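Local coordinates for protein carbohydrate binding module (Escherichia coli, PDB 2XFD) that binds carbohydrate in a calcium-dependent manner, holding cellobiose at a calcium ion in this complex, and probably recognises xylan as its relatives do, at residues A[47-52]-A[106-111]. Residues are numbered along the deposited sequence; the frame is centred on the assembly and turned at random.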
ATOM      1  N   GLY A  47      10.748 -11.707  -0.374  1.00  7.45           N
ATOM      2  CA  GLY A  47       9.426 -12.279  -0.587  1.00  7.66           C
ATOM      3  C   GLY A  47       8.377 -11.271  -1.063  1.00  5.72           C
ATOM      4  O   GLY A  47       8.686 -10.222  -1.670  1.00  6.25           O
ATOM      5  N   GLU A  48       7.106 -11.611  -0.879  1.00  5.48           N
ATOM      6  CA  GLU A  48       5.991 -10.883  -1.435  1.00  4.83           C
ATOM      7  C   GLU A  48       5.890  -9.540  -0.777  1.00  4.27           C
ATOM      8  O   GLU A  48       5.784  -9.415   0.439  1.00  5.50           O
ATOM      9  CB  GLU A  48       4.708 -11.603  -1.195  1.00  5.72           C
ATOM     10  CG  GLU A  48       3.490 -10.959  -1.786  1.00  6.60           C
ATOM     11  CD  GLU A  48       2.175 -11.564  -1.371  1.00  9.17           C
ATOM     12  OE1 GLU A  48       1.150 -10.897  -1.554  1.00  8.39           O
ATOM     13  OE2 GLU A  48       2.146 -12.687  -0.860  1.00 16.37           O
ATOM     14  N   ILE A  49       5.830  -8.476  -1.568  1.00  4.60           N
ATOM     15  CA  ILE A  49       5.687  -7.115  -1.088  1.00  4.47           C
ATOM     16  C   ILE A  49       4.212  -6.777  -0.971  1.00  3.64           C
ATOM     17  O   ILE A  49       3.430  -6.964  -1.890  1.00  5.04           O
ATOM     18  CB  ILE A  49       6.343  -6.088  -2.051  1.00  4.50           C
ATOM     19  CG1 ILE A  49       7.842  -6.381  -2.220  1.00  5.29           C
ATOM     20  CG2 ILE A  49       6.098  -4.699  -1.582  1.00  5.38           C
ATOM     21  CD1 ILE A  49       8.407  -5.634  -3.434  1.00  7.33           C
ATOM     22  N   ARG A  50       3.818  -6.230   0.194  1.00  4.59           N
ATOM     23  CA  ARG A  50       2.494  -5.667   0.395  1.00  4.52           C
ATOM     24  C   ARG A  50       2.607  -4.275   0.966  1.00  4.74           C
ATOM     25  O   ARG A  50       3.513  -3.958   1.744  1.00  5.80           O
ATOM     26  CB  ARG A  50       1.694  -6.551   1.350  1.00  5.74           C
ATOM     27  CG  ARG A  50       1.432  -7.943   0.832  1.00  5.89           C
ATOM     28  CD  ARG A  50       0.780  -8.818   1.860  1.00  7.04           C
ATOM     29  NE  ARG A  50       0.587 -10.123   1.269  1.00  7.77           N
ATOM     30  CZ  ARG A  50       0.138 -11.178   1.955  1.00  8.35           C
ATOM     31  NH1 ARG A  50       0.098 -12.361   1.360  1.00  9.78           N
ATOM     32  NH2 ARG A  50      -0.270 -11.042   3.184  1.00  9.97           N
ATOM     33  N   VAL A  51       1.669  -3.404   0.584  1.00  4.30           N
ATOM     34  CA  VAL A  51       1.445  -2.136   1.259  1.00  3.97           C
ATOM     35  C   VAL A  51       0.089  -2.248   1.912  1.00  3.90           C
ATOM     36  O   VAL A  51      -0.924  -2.450   1.248  1.00  4.94           O
ATOM     37  CB  VAL A  51       1.492  -0.946   0.326  1.00  4.42           C
ATOM     38  CG1 VAL A  51       1.148   0.315   1.057  1.00  5.46           C
ATOM     39  CG2 VAL A  51       2.852  -0.852  -0.339  1.00  5.31           C
ATOM     40  N   ALA A  52       0.088  -2.198   3.258  1.00  4.68           N
ATOM     41  CA  ALA A  52      -1.104  -2.444   4.059  1.00  4.94           C
ATOM     42  C   ALA A  52      -1.544  -1.213   4.772  1.00  5.11           C
ATOM     43  O   ALA A  52      -0.762  -0.512   5.407  1.00  7.33           O
ATOM     44  CB  ALA A  52      -0.834  -3.512   5.106  1.00  6.78           C
ATOM     45  N   ILE A 106      -2.425  -4.062  -0.757  1.00  4.56           N
ATOM     46  CA  ILE A 106      -2.123  -4.279  -2.175  1.00  4.22           C
ATOM     47  C   ILE A 106      -0.887  -5.121  -2.245  1.00  3.99           C
ATOM     48  O   ILE A 106       0.130  -4.786  -1.606  1.00  4.76           O
ATOM     49  CB  ILE A 106      -1.961  -2.970  -2.954  1.00  4.62           C
ATOM     50  CG1 ILE A 106      -3.161  -2.066  -2.749  1.00  6.68           C
ATOM     51  CG2 ILE A 106      -1.725  -3.287  -4.405  1.00  5.78           C
ATOM     52  CD1 ILE A 106      -3.016  -0.676  -3.255  1.00  6.81           C
ATOM     53  N   SER A 107      -0.912  -6.210  -3.010  1.00  4.40           N
ATOM     54  CA  SER A 107       0.255  -7.044  -3.227  1.00  4.36           C
ATOM     55  C   SER A 107       0.932  -6.670  -4.510  1.00  4.29           C
ATOM     56  O   SER A 107       0.325  -6.553  -5.547  1.00  5.89           O
ATOM     57  CB  SER A 107      -0.137  -8.501  -3.339  1.00  6.16           C
ATOM     58  OG  SER A 107       0.965  -9.307  -3.662  1.00  7.40           O
ATOM     59  N   PHE A 108       2.266  -6.479  -4.440  1.00  4.72           N
ATOM     60  CA  PHE A 108       3.076  -6.053  -5.577  1.00  4.70           C
ATOM     61  C   PHE A 108       4.018  -7.157  -6.071  1.00  4.77           C
ATOM     62  O   PHE A 108       4.909  -6.919  -6.857  1.00  6.51           O
ATOM     63  CB  PHE A 108       3.890  -4.800  -5.250  1.00  4.56           C
ATOM     64  CG  PHE A 108       3.017  -3.591  -5.029  1.00  3.71           C
ATOM     65  CD1 PHE A 108       2.450  -3.313  -3.815  1.00  4.65           C
ATOM     66  CD2 PHE A 108       2.790  -2.701  -6.046  1.00  4.45           C
ATOM     67  CE1 PHE A 108       1.660  -2.210  -3.635  1.00  4.69           C
ATOM     68  CE2 PHE A 108       2.036  -1.583  -5.880  1.00  4.23           C
ATOM     69  CZ  PHE A 108       1.445  -1.318  -4.674  1.00  4.77           C
ATOM     70  N   GLY A 109       3.769  -8.379  -5.665  1.00  6.37           N
ATOM     71  CA  GLY A 109       4.626  -9.504  -6.089  1.00  6.56           C
ATOM     72  C   GLY A 109       5.919  -9.516  -5.294  1.00  5.27           C
ATOM     73  O   GLY A 109       6.161  -8.739  -4.399  1.00  5.98           O
ATOM     74  N   ASN A 110       6.771 -10.485  -5.623  1.00  6.96           N
ATOM     75  CA  ASN A 110       8.029 -10.630  -4.919  1.00  6.28           C
ATOM     76  C   ASN A 110       9.037  -9.521  -5.233  1.00  6.33           C
ATOM     77  O   ASN A 110       8.958  -8.864  -6.267  1.00  7.20           O
ATOM     78  CB  ASN A 110       8.697 -11.976  -5.313  1.00  7.82           C
ATOM     79  CG  ASN A 110       7.901 -13.179  -4.818  1.00 10.24           C
ATOM     80  OD1 ASN A 110       8.109 -14.275  -5.402  1.00 18.20           O
ATOM     81  ND2 ASN A 110       7.111 -13.071  -3.836  1.00  8.99           N
ATOM     82  N   VAL A 111       9.908  -9.307  -4.278  1.00  7.56           N
ATOM     83  CA  VAL A 111      10.940  -8.311  -4.495  1.00  8.36           C
ATOM     84  C   VAL A 111      11.690  -8.546  -5.746  1.00 10.91           C
ATOM     85  O   VAL A 111      11.910  -7.718  -6.616  1.00 11.02           O
ATOM     86  CB  VAL A 111      11.922  -8.181  -3.253  1.00 10.56           C
ATOM     87  CG1 VAL A 111      13.099  -7.237  -3.531  1.00 13.36           C
ATOM     88  CG2 VAL A 111      11.201  -7.823  -2.017  1.00 10.87           C
TER
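Val51 and Ile106 form an antiparallel hydrogen-bonded pair, each backbone N giving a 3.0 Å bond to the other's O. Phe108 N binds Ile49 O, Ile49 N binds Gly109 O, and Val111 N reaches Gly47 O. A beta bulge separates the Arg50-Ser107 and Glu48-Asn110 pairs: Phe108 and Gly109 together lie opposite Ile49, and Gly109 takes a positive phi (78°).

On the polar face Glu48, with CG anti to the backbone N (chi1 -177°) and its chain extended, reaches across to Ser107 and along its own strand to Arg50. Ser107 OG donates to Glu48 OE1 at 2.6 Å, on the anti side but tilted out of the carboxylate plane, while Arg50 NE meets the same oxygen from above the other face. Arg50 NH1 takes Glu48 OE2, a side-on, two-nitrogen grip that with Ser107 should limit the carboxylate's rotation.

On the apolar face, the side chains of Ile49 and Val111 cross at about a right angle, Ile49 CG1 3.7 Å from Val111 CG2, and Val51 CG2 approaches Phe108 CE1 obliquely (3.8 Å).

Strand 104-110 edges this four-stranded sheet; strand 17-22 flanks 48-53 on its other side, and Ile67 of strand 62-69 packs against Ile49, Val51 and Phe108, joining the beta-sandwich's two sheets.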